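Local coordinates for ParB domain protein nuclease (Sulfolobus solfataricus, PDB 5K5D), which probably takes part in archaeal DNA segregation as a ParB-like partition protein and may act as a nuclease, at residues L7-E12 / K78-D83; K20-F25 / D85-R90; D108-L113 / K213-L218; M195-I200 / Q220-Y225. The protein carries 4 engineered substitutions. All blocks are in the same frame, centred on the assembly; numbering follows the deposited sequence.

Overall arrangement
From the N terminus, strand 9-15 pairs with strand 76-82 in contact 1, closing a long loop of helices and strands. Contact 2 starts just after that first strand and closes on the loop leading into helix 90-99. Contacts 1 and 2 therefore cross along the chain, and both hold the ParB-like N-terminal part together. The other two follow later. Contact 3 joins the start of helix 109-128 to the loop before helix 218-230. Contact 4 packs helix 189-201 against helix 218-230. These two also cross, and they touch where Leu218 meets Leu198. Contacts 1 and 4 lie on opposite sides of the chain's centre, about 38 Å apart between centres.

Contact 1: residues L7-E12 / K78-D83; sequences LTYTEE and KILKYD
Tyr9 to Glu12 run antiparallel to Lys78 to Tyr82, joining strand 9-15 to strand 76-82 in the four-stranded mixed sheet of the ParB-like N-terminal fold. Backbone bonds make the ladder. Thr10 and Lys81 are a hydrogen-bonded pair, with Thr10 N 2.9 Å from Lys81 O. Glu12 and Ile79 form another. Past the strand ends, Asp83 N donates to Thr8 O. Apolar contacts gather on the face carrying Tyr9, Glu11, Leu80 and Tyr82. Tyr9 CB lies over the middle of the Tyr82 ring, 3.5 Å from its centroid. The two rings are inclined at 40°. Leu80 CD1 lies over a face of the Tyr9 ring, 4.0 Å from the centroid. Leu7 CB meets the edge of the Tyr82 ring. An alanine in place of Tyr82 is likely to open a gap beneath Tyr9 CB and give the Tyr9 ring more freedom to turn. Charges join the strands too. Glu11 and Lys78 make a long salt bridge. On the opposite face, Tyr57 bonds to both Glu12 OE1 and Lys81 NZ. There the Lys81 chain bends at chi3 (72°), and its NZ makes a salt bridge to Glu12 OE2 at 3.1 Å.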
# COMPACT_ATOMS: atom_id res chain seq x y z
N LEU B 7 20.49 7.42 2.74
CA LEU B 7 20.19 7.93 1.42
C LEU B 7 20.77 9.33 1.23
O LEU B 7 20.56 10.20 2.06
CB LEU B 7 18.68 7.95 1.17
CG LEU B 7 17.98 6.59 1.18
CD1 LEU B 7 16.53 6.74 0.74
CD2 LEU B 7 18.71 5.61 0.28
N THR B 8 21.49 9.51 0.13
CA THR B 8 22.08 10.80 -0.21
C THR B 8 21.56 11.28 -1.56
O THR B 8 21.24 10.47 -2.44
CB THR B 8 23.60 10.71 -0.31
OG1 THR B 8 24.12 11.98 -0.74
CG2 THR B 8 24.00 9.65 -1.32
N TYR B 9 21.48 12.59 -1.72
CA TYR B 9 21.03 13.15 -2.98
C TYR B 9 21.56 14.56 -3.19
O TYR B 9 22.03 15.21 -2.26
CB TYR B 9 19.50 13.15 -3.06
CG TYR B 9 18.84 14.08 -2.08
CD1 TYR B 9 18.67 15.43 -2.38
CD2 TYR B 9 18.37 13.62 -0.86
CE1 TYR B 9 18.07 16.29 -1.48
CE2 TYR B 9 17.76 14.47 0.04
CZ TYR B 9 17.61 15.81 -0.28
OH TYR B 9 17.00 16.66 0.62
N THR B 10 21.46 15.03 -4.42
CA THR B 10 21.85 16.39 -4.75
C THR B 10 20.71 17.06 -5.51
O THR B 10 19.90 16.39 -6.16
CB THR B 10 23.15 16.42 -5.56
OG1 THR B 10 23.02 15.56 -6.70
CG2 THR B 10 24.31 15.92 -4.71
N GLU B 11 20.64 18.38 -5.41
CA GLU B 11 19.58 19.14 -6.06
C GLU B 11 20.08 19.65 -7.40
O GLU B 11 21.12 20.31 -7.46
CB GLU B 11 19.14 20.30 -5.16
CG GLU B 11 17.65 20.62 -5.22
CD GLU B 11 17.26 21.40 -6.47
OE1 GLU B 11 18.16 21.89 -7.18
OE2 GLU B 11 16.05 21.53 -6.73
N GLU B 12 19.36 19.34 -8.47
CA GLU B 12 19.75 19.82 -9.79
C GLU B 12 18.56 20.04 -10.72
O GLU B 12 17.47 19.53 -10.50
CB GLU B 12 20.76 18.87 -10.44
CG GLU B 12 20.29 17.44 -10.60
CD GLU B 12 21.32 16.57 -11.30
OE1 GLU B 12 21.25 16.46 -12.54
OE2 GLU B 12 22.19 15.99 -10.62
N LYS B 78 13.13 20.80 -11.68
CA LYS B 78 14.00 20.64 -10.52
C LYS B 78 13.79 19.25 -9.95
O LYS B 78 12.66 18.80 -9.78
CB LYS B 78 13.65 21.70 -9.47
CG LYS B 78 13.72 23.14 -9.98
CD LYS B 78 12.62 24.03 -9.40
CE LYS B 78 12.79 24.28 -7.91
NZ LYS B 78 12.51 23.07 -7.08
N ILE B 79 14.89 18.56 -9.66
CA ILE B 79 14.80 17.22 -9.09
C ILE B 79 15.76 17.00 -7.92
O ILE B 79 16.69 17.78 -7.69
CB ILE B 79 15.05 16.12 -10.15
CG1 ILE B 79 16.51 16.15 -10.62
CG2 ILE B 79 14.09 16.27 -11.31
CD1 ILE B 79 16.87 15.00 -11.56
N LEU B 80 15.51 15.93 -7.17
CA LEU B 80 16.47 15.42 -6.21
C LEU B 80 17.04 14.12 -6.77
O LEU B 80 16.37 13.08 -6.76
CB LEU B 80 15.82 15.19 -4.85
CG LEU B 80 15.20 16.41 -4.17
CD1 LEU B 80 14.73 16.06 -2.76
CD2 LEU B 80 16.18 17.56 -4.13
N LYS B 81 18.27 14.19 -7.28
CA LYS B 81 18.94 13.01 -7.80
C LYS B 81 19.64 12.28 -6.66
O LYS B 81 20.63 12.77 -6.10
CB LYS B 81 19.95 13.38 -8.89
CG LYS B 81 20.49 12.18 -9.64
CD LYS B 81 21.49 12.58 -10.72
CE LYS B 81 22.80 13.06 -10.11
NZ LYS B 81 23.78 13.43 -11.17
N TYR B 82 19.12 11.11 -6.32
CA TYR B 82 19.69 10.28 -5.27
C TYR B 82 20.81 9.42 -5.84
O TYR B 82 20.77 9.02 -7.00
CB TYR B 82 18.62 9.41 -4.64
CG TYR B 82 17.74 10.16 -3.68
CD1 TYR B 82 16.79 11.06 -4.14
CD2 TYR B 82 17.86 9.97 -2.31
CE1 TYR B 82 15.98 11.76 -3.26
CE2 TYR B 82 17.06 10.67 -1.42
CZ TYR B 82 16.13 11.56 -1.90
OH TYR B 82 15.34 12.25 -1.02
N ASP B 83 21.80 9.12 -5.00
CA ASP B 83 22.98 8.41 -5.45
C ASP B 83 22.84 6.90 -5.34
O ASP B 83 23.60 6.25 -4.64
CB ASP B 83 24.21 8.88 -4.68
CG ASP B 83 25.48 8.25 -5.19
OD1 ASP B 83 25.58 8.05 -6.42
OD2 ASP B 83 26.37 7.95 -4.37

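Contact 2: residues K20-F25 / D85-R90; sequences KEDDEF and DSQQER
A salt-bridge network of Asp22, Glu24 and Arg90 links the N-terminal end of the short helix 23-26 to the start of helix 90-99, within the ParB-like N-terminal region. Asp22 has two tasks. It is the N-cap of the short helix: its OD2 accepts from Glu24 N at 3.0 Å and from Phe25 N at 3.2 Å. These two donors come from opposite faces of the carboxylate plane. With chi1 at -178° the Asp22 carboxylate swings away from its own N and toward the helix start. Its OD1 takes a hydrogen bond from Arg90 NH1 at 3.0 Å, reached from above the carboxylate plane. The positive charge probably steadies the capping carboxylate. Glu24 meets Arg90 differently. Its carboxylate lies nearly parallel to the guanidinium, at 10°, and OE1 sits over a face of that group, 2.7 Å from Arg90 NH2. No N-H points at this oxygen, so the pair is held by charge alone. Glu24 OE2 also has partners in Arg122 and Tyr94. Phe25 approaches the same face of the guanidinium as Glu24, with its CZ 3.1 Å from Arg90 NH1. Helix 90-99 packs on Phe25 through Ala93, Tyr94 and Ile97. Ser86, which bonds to Asp54, reaches the edge of the Phe25 ring, with OG 3.9 Å from CE1.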
# COMPACT_ATOMS: atom_id res chain seq x y z
N LYS B 20 13.53 9.56 -17.12
CA LYS B 20 13.05 8.28 -17.63
C LYS B 20 12.06 7.69 -16.64
O LYS B 20 12.26 7.74 -15.43
CB LYS B 20 14.22 7.33 -17.86
CG LYS B 20 15.25 7.87 -18.84
CD LYS B 20 16.64 7.32 -18.57
CE LYS B 20 17.70 8.09 -19.34
NZ LYS B 20 19.08 7.77 -18.90
N GLU B 21 10.98 7.12 -17.16
CA GLU B 21 9.93 6.60 -16.29
C GLU B 21 10.01 5.09 -16.12
O GLU B 21 10.40 4.36 -17.04
CB GLU B 21 8.55 7.01 -16.79
CG GLU B 21 8.09 6.32 -18.05
CD GLU B 21 6.65 6.67 -18.40
OE1 GLU B 21 6.26 7.84 -18.21
OE2 GLU B 21 5.92 5.76 -18.86
N ASP B 22 9.66 4.63 -14.92
CA ASP B 22 9.64 3.21 -14.60
C ASP B 22 8.19 2.83 -14.39
O ASP B 22 7.52 3.36 -13.50
CB ASP B 22 10.44 2.95 -13.32
CG ASP B 22 10.51 1.48 -12.96
OD1 ASP B 22 11.58 0.87 -13.15
OD2 ASP B 22 9.49 0.94 -12.49
N ASP B 23 7.69 1.92 -15.21
CA ASP B 23 6.26 1.64 -15.23
C ASP B 23 5.74 1.12 -13.89
O ASP B 23 4.56 1.29 -13.57
CB ASP B 23 5.89 0.69 -16.36
CG ASP B 23 4.72 1.20 -17.17
OD1 ASP B 23 3.57 0.81 -16.86
OD2 ASP B 23 4.94 2.00 -18.10
N GLU B 24 6.61 0.50 -13.11
CA GLU B 24 6.22 0.03 -11.79
C GLU B 24 6.03 1.20 -10.84
O GLU B 24 5.01 1.29 -10.16
CB GLU B 24 7.24 -0.95 -11.21
CG GLU B 24 6.72 -1.70 -10.00
CD GLU B 24 7.81 -2.02 -8.99
OE1 GLU B 24 8.67 -1.15 -8.75
OE2 GLU B 24 7.81 -3.14 -8.45
N PHE B 25 7.01 2.09 -10.79
CA PHE B 25 6.93 3.25 -9.92
C PHE B 25 5.77 4.13 -10.37
O PHE B 25 5.12 4.78 -9.56
CB PHE B 25 8.23 4.05 -9.95
CG PHE B 25 9.43 3.26 -9.52
CD1 PHE B 25 10.70 3.58 -9.99
CD2 PHE B 25 9.29 2.18 -8.66
CE1 PHE B 25 11.80 2.84 -9.60
CE2 PHE B 25 10.39 1.44 -8.26
CZ PHE B 25 11.65 1.77 -8.73
N ASP B 85 21.16 3.27 -7.75
CA ASP B 85 20.54 2.74 -8.95
C ASP B 85 19.26 2.02 -8.56
O ASP B 85 19.30 0.96 -7.94
CB ASP B 85 21.50 1.79 -9.66
CG ASP B 85 21.04 1.42 -11.05
OD1 ASP B 85 19.81 1.33 -11.27
OD2 ASP B 85 21.90 1.23 -11.93
N SER B 86 18.12 2.62 -8.90
CA SER B 86 16.82 2.06 -8.53
C SER B 86 16.59 0.69 -9.15
O SER B 86 15.79 -0.10 -8.65
CB SER B 86 15.69 3.00 -8.97
OG SER B 86 15.58 3.03 -10.38
N GLN B 87 17.30 0.41 -10.24
CA GLN B 87 17.16 -0.87 -10.93
C GLN B 87 17.93 -1.98 -10.22
O GLN B 87 17.75 -3.16 -10.52
CB GLN B 87 17.61 -0.77 -12.39
CG GLN B 87 16.74 0.15 -13.24
CD GLN B 87 15.30 -0.33 -13.34
OE1 GLN B 87 14.37 0.40 -12.99
NE2 GLN B 87 15.11 -1.55 -13.84
N GLN B 88 18.77 -1.60 -9.27
CA GLN B 88 19.53 -2.56 -8.49
C GLN B 88 19.14 -2.51 -7.01
O GLN B 88 19.01 -3.54 -6.36
CB GLN B 88 21.03 -2.35 -8.66
CG GLN B 88 21.53 -2.63 -10.07
CD GLN B 88 23.04 -2.64 -10.16
OE1 GLN B 88 23.68 -3.64 -9.82
NE2 GLN B 88 23.62 -1.54 -10.61
N GLU B 89 18.96 -1.29 -6.50
CA GLU B 89 18.53 -1.11 -5.12
C GLU B 89 17.06 -0.66 -5.05
O GLU B 89 16.75 0.36 -4.43
CB GLU B 89 19.43 -0.10 -4.40
CG GLU B 89 20.83 -0.61 -4.09
CD GLU B 89 21.78 0.50 -3.66
OE1 GLU B 89 22.24 1.27 -4.52
OE2 GLU B 89 22.06 0.60 -2.45
N ARG B 90 16.18 -1.42 -5.68
CA ARG B 90 14.75 -1.12 -5.65
C ARG B 90 14.26 -0.73 -4.26
O ARG B 90 13.49 0.21 -4.10
CB ARG B 90 13.94 -2.32 -6.15
CG ARG B 90 14.10 -2.61 -7.62
CD ARG B 90 13.29 -1.67 -8.50
NE ARG B 90 12.10 -2.33 -9.02
CZ ARG B 90 11.36 -1.85 -10.02
NH1 ARG B 90 11.72 -0.71 -10.60
NH2 ARG B 90 10.29 -2.50 -10.45

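Contact 3: residues D108-L113 / K213-L218; sequences DKNERL and KYKVPL
The backbones come nearest at Asn110 and Lys215, CA atoms 5.6 Å apart, where the first turn of helix 109-128 meets the loop between helices 203-210 and 218-230. Asn110 ND2 donates to Val216 O at 3.0 Å. The acceptor lies in the amide plane, but the donor stands well above the plane of the Val216 carbonyl. The same ND2 also bonds to Val209 O, so this amide holds two backbone carbonyls in place. Lys215 crosses Asn110 at a slant, its CB 3.8 Å from Asn110 CG. The chain runs extended to its last bend, and NZ ends between two acids. It donates to Asp108 OD2 at 3.2 Å, from above the carboxylate plane. A weak bond goes to Glu111 OE1 at 3.3 Å, and both are salt bridges. The paired charges would probably help hold both carboxylates in place. The buried Leu113 and Leu218 cross at about a right angle, Leu113 CD1 4.1 Å from Leu218 CB. Asp108 N bonds to Glu111 OE2 at 2.9 Å. Asp108 is the N-cap, and its side chain accepts in return from Glu111 N. Lys215 ties the loop before helix 218-230 to the capping box these two form.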
# COMPACT_ATOMS: atom_id res chain seq x y z
N ASP B 108 -6.85 9.09 0.85
CA ASP B 108 -7.69 8.60 1.94
C ASP B 108 -7.02 7.42 2.66
O ASP B 108 -5.98 6.93 2.22
CB ASP B 108 -9.07 8.19 1.42
CG ASP B 108 -9.13 6.73 1.02
OD1 ASP B 108 -8.16 5.99 1.30
OD2 ASP B 108 -10.15 6.32 0.42
N LYS B 109 -7.61 6.98 3.77
CA LYS B 109 -7.00 5.95 4.60
C LYS B 109 -6.82 4.63 3.84
O LYS B 109 -5.86 3.90 4.08
CB LYS B 109 -7.82 5.74 5.88
CG LYS B 109 -7.10 4.97 6.98
CD LYS B 109 -7.93 4.94 8.26
CE LYS B 109 -7.20 4.25 9.40
NZ LYS B 109 -6.76 2.88 9.01
N ASN B 110 -7.74 4.35 2.93
CA ASN B 110 -7.74 3.09 2.18
C ASN B 110 -6.75 3.06 1.02
O ASN B 110 -6.28 2.00 0.62
CB ASN B 110 -9.15 2.77 1.67
CG ASN B 110 -10.09 2.36 2.79
OD1 ASN B 110 -10.62 3.21 3.50
ND2 ASN B 110 -10.31 1.06 2.94
N GLU B 111 -6.45 4.24 0.49
CA GLU B 111 -5.52 4.34 -0.63
C GLU B 111 -4.09 4.25 -0.13
O GLU B 111 -3.21 3.73 -0.82
CB GLU B 111 -5.75 5.65 -1.39
CG GLU B 111 -7.08 5.71 -2.11
CD GLU B 111 -7.48 7.12 -2.50
OE1 GLU B 111 -8.33 7.28 -3.41
OE2 GLU B 111 -6.95 8.08 -1.90
N ARG B 112 -3.84 4.77 1.07
CA ARG B 112 -2.50 4.71 1.65
C ARG B 112 -2.20 3.31 2.18
O ARG B 112 -1.07 2.84 2.13
CB ARG B 112 -2.33 5.75 2.76
CG ARG B 112 -3.11 5.45 4.02
CD ARG B 112 -2.70 6.40 5.14
NE ARG B 112 -2.82 7.80 4.74
CZ ARG B 112 -2.50 8.82 5.51
NH1 ARG B 112 -2.03 8.61 6.74
NH2 ARG B 112 -2.64 10.07 5.07
N LEU B 113 -3.23 2.64 2.69
CA LEU B 113 -3.11 1.26 3.13
C LEU B 113 -2.75 0.36 1.96
O LEU B 113 -1.92 -0.54 2.08
CB LEU B 113 -4.42 0.79 3.77
CG LEU B 113 -4.56 0.97 5.28
CD1 LEU B 113 -6.01 0.81 5.73
CD2 LEU B 113 -3.65 0.00 6.01
N LYS B 213 -12.77 -0.04 -5.33
CA LYS B 213 -14.20 -0.16 -5.54
C LYS B 213 -14.97 -0.15 -4.22
O LYS B 213 -16.11 0.32 -4.17
CB LYS B 213 -14.52 -1.44 -6.32
CG LYS B 213 -15.99 -1.59 -6.69
CD LYS B 213 -16.51 -0.35 -7.40
CE LYS B 213 -17.70 -0.67 -8.31
NZ LYS B 213 -17.28 -1.43 -9.52
N TYR B 214 -14.35 -0.66 -3.16
CA TYR B 214 -15.07 -0.85 -1.91
C TYR B 214 -14.56 0.03 -0.77
O TYR B 214 -15.35 0.64 -0.05
CB TYR B 214 -15.03 -2.33 -1.49
CG TYR B 214 -15.47 -3.28 -2.57
CD1 TYR B 214 -14.59 -4.21 -3.10
CD2 TYR B 214 -16.77 -3.26 -3.06
CE1 TYR B 214 -14.99 -5.09 -4.09
CE2 TYR B 214 -17.18 -4.14 -4.05
CZ TYR B 214 -16.28 -5.05 -4.57
OH TYR B 214 -16.68 -5.93 -5.56
N LYS B 215 -13.24 0.09 -0.61
CA LYS B 215 -12.64 0.89 0.45
C LYS B 215 -13.22 0.53 1.82
O LYS B 215 -13.28 1.38 2.72
CB LYS B 215 -12.83 2.39 0.18
CG LYS B 215 -12.17 2.89 -1.09
CD LYS B 215 -12.57 4.34 -1.36
CE LYS B 215 -11.90 4.88 -2.62
NZ LYS B 215 -10.42 4.92 -2.49
N VAL B 216 -13.66 -0.71 1.97
CA VAL B 216 -14.10 -1.20 3.27
C VAL B 216 -13.09 -0.83 4.35
O VAL B 216 -11.90 -1.11 4.21
CB VAL B 216 -14.28 -2.74 3.26
CG1 VAL B 216 -14.34 -3.29 4.68
CG2 VAL B 216 -15.52 -3.12 2.47
N PRO B 217 -13.56 -0.18 5.43
CA PRO B 217 -12.65 0.25 6.50
C PRO B 217 -11.91 -0.93 7.11
O PRO B 217 -12.49 -2.00 7.30
CB PRO B 217 -13.60 0.87 7.53
CG PRO B 217 -14.81 1.25 6.75
CD PRO B 217 -14.96 0.18 5.71
N LEU B 218 -10.63 -0.73 7.41
CA LEU B 218 -9.80 -1.76 8.03
C LEU B 218 -10.41 -2.28 9.32
O LEU B 218 -10.69 -3.47 9.46
CB LEU B 218 -8.40 -1.21 8.32
CG LEU B 218 -7.51 -2.08 9.20
CD1 LEU B 218 -7.25 -3.43 8.56
CD2 LEU B 218 -6.19 -1.37 9.51

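Contact 4: residues M195-I200 / Q220-Y225; sequences MAILRI and QAFRIY
Ile197 and Leu198 of helix 189-201 pack against Ala221, Phe222 and Tyr225 of helix 218-230, a helix-helix contact in the all-helical part of the chain. The axes of the two short segments cross at 59° and come within 10.4 Å. No hydrogen bond joins the two segments; the contact is apolar. Met195, a selenomethionine, packs on helix 109-128 instead. Ile197 is the first to reach across. Its CG2 branch touches Tyr225 CE2 at 3.8 Å, the two side chains crossing at about a right angle. Its CB lies near the plane of the Phe222 ring, at the CE1 edge. Leu198 comes next and reaches all three partners. Its CG stands at the edge of the Phe222 ring, and its CD2 is 3.8 Å from Phe222 CD1. The other branch, CD1, meets Ala221 CB at 4.2 Å. Leu206 of helix 203-210 also touches Leu198, so the intervening helix shares this core. A serine at the Tyr225 position would probably leave Ile197 CG2 without its partner and open a gap beside Leu198. Leu198 and Tyr225 point opposite ways as they pass one another, with Leu198 CD2 3.6 Å from Tyr225 CB.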
# COMPACT_ATOMS: atom_id res chain seq x y z
N MSE B 195 -3.68 -4.99 10.23
CA MSE B 195 -3.40 -5.15 8.81
C MSE B 195 -2.49 -6.34 8.57
O MSE B 195 -2.71 -7.11 7.63
CB MSE B 195 -2.78 -3.88 8.23
CG MSE B 195 -2.89 -3.79 6.71
SE MSE B 195 -1.20 -4.01 5.76
CE MSE B 195 -0.51 -2.21 6.00
N ALA B 196 -1.48 -6.50 9.42
CA ALA B 196 -0.52 -7.59 9.28
C ALA B 196 -1.19 -8.95 9.43
O ALA B 196 -0.93 -9.86 8.64
CB ALA B 196 0.61 -7.43 10.29
N ILE B 197 -2.05 -9.08 10.43
CA ILE B 197 -2.78 -10.33 10.66
C ILE B 197 -3.71 -10.65 9.49
O ILE B 197 -3.79 -11.80 9.05
CB ILE B 197 -3.59 -10.28 11.96
CG1 ILE B 197 -2.64 -10.17 13.15
CG2 ILE B 197 -4.47 -11.52 12.09
CD1 ILE B 197 -3.33 -10.17 14.49
N LEU B 198 -4.41 -9.65 8.99
CA LEU B 198 -5.30 -9.85 7.86
C LEU B 198 -4.49 -10.19 6.61
O LEU B 198 -4.86 -11.07 5.84
CB LEU B 198 -6.16 -8.62 7.59
CG LEU B 198 -7.10 -8.15 8.71
CD1 LEU B 198 -7.95 -6.98 8.23
CD2 LEU B 198 -7.99 -9.28 9.19
N ARG B 199 -3.38 -9.50 6.43
CA ARG B 199 -2.58 -9.66 5.22
C ARG B 199 -2.06 -11.09 5.09
O ARG B 199 -1.97 -11.63 3.98
CB ARG B 199 -1.41 -8.68 5.21
CG ARG B 199 -0.90 -8.35 3.82
CD ARG B 199 0.15 -9.34 3.38
NE ARG B 199 0.43 -9.23 1.95
CZ ARG B 199 -0.06 -10.05 1.03
NH1 ARG B 199 -0.84 -11.06 1.39
NH2 ARG B 199 0.25 -9.88 -0.25
N ILE B 200 -1.75 -11.71 6.22
CA ILE B 200 -1.17 -13.05 6.24
C ILE B 200 -2.22 -14.15 6.38
O ILE B 200 -2.17 -15.16 5.67
CB ILE B 200 -0.11 -13.18 7.35
CG1 ILE B 200 1.26 -12.75 6.83
CG2 ILE B 200 -0.06 -14.61 7.88
CD1 ILE B 200 1.29 -11.33 6.28
N GLN B 220 -13.16 -2.21 10.48
CA GLN B 220 -14.41 -2.92 10.21
C GLN B 220 -14.13 -4.31 9.64
O GLN B 220 -14.80 -5.27 9.99
CB GLN B 220 -15.25 -2.11 9.23
CG GLN B 220 -16.72 -2.49 9.22
CD GLN B 220 -17.38 -2.26 10.56
OE1 GLN B 220 -17.45 -1.13 11.04
NE2 GLN B 220 -17.85 -3.33 11.18
N ALA B 221 -13.13 -4.40 8.77
CA ALA B 221 -12.74 -5.67 8.18
C ALA B 221 -12.19 -6.61 9.25
O ALA B 221 -12.42 -7.82 9.21
CB ALA B 221 -11.71 -5.46 7.09
N PHE B 222 -11.46 -6.04 10.20
CA PHE B 222 -10.83 -6.82 11.25
C PHE B 222 -11.86 -7.35 12.26
O PHE B 222 -11.71 -8.43 12.81
CB PHE B 222 -9.76 -6.00 11.96
CG PHE B 222 -8.96 -6.79 12.96
CD1 PHE B 222 -7.87 -7.54 12.55
CD2 PHE B 222 -9.31 -6.79 14.30
CE1 PHE B 222 -7.15 -8.27 13.46
CE2 PHE B 222 -8.58 -7.52 15.21
CZ PHE B 222 -7.50 -8.26 14.79
N ARG B 223 -12.91 -6.57 12.49
CA ARG B 223 -14.01 -7.02 13.33
C ARG B 223 -14.65 -8.25 12.71
O ARG B 223 -14.99 -9.21 13.41
CB ARG B 223 -15.06 -5.92 13.50
CG ARG B 223 -14.67 -4.81 14.48
CD ARG B 223 -15.79 -3.79 14.61
NE ARG B 223 -17.02 -4.39 15.09
CZ ARG B 223 -18.23 -3.85 14.95
NH1 ARG B 223 -18.37 -2.68 14.34
NH2 ARG B 223 -19.30 -4.47 15.43
N ILE B 224 -14.81 -8.22 11.39
CA ILE B 224 -15.35 -9.35 10.65
C ILE B 224 -14.46 -10.58 10.82
O ILE B 224 -14.96 -11.69 11.00
CB ILE B 224 -15.49 -9.03 9.16
CG1 ILE B 224 -16.62 -8.03 8.93
CG2 ILE B 224 -15.73 -10.30 8.36
CD1 ILE B 224 -16.80 -7.64 7.48
N TYR B 225 -13.15 -10.36 10.75
CA TYR B 225 -12.18 -11.44 10.90
C TYR B 225 -12.35 -12.16 12.23
O TYR B 225 -12.67 -13.35 12.27
CB TYR B 225 -10.75 -10.91 10.76
CG TYR B 225 -9.70 -11.93 11.11
CD1 TYR B 225 -9.40 -12.98 10.24
CD2 TYR B 225 -8.99 -11.85 12.30
CE1 TYR B 225 -8.43 -13.92 10.55
CE2 TYR B 225 -8.02 -12.80 12.62
CZ TYR B 225 -7.75 -13.82 11.74
OH TYR B 225 -6.79 -14.76 12.05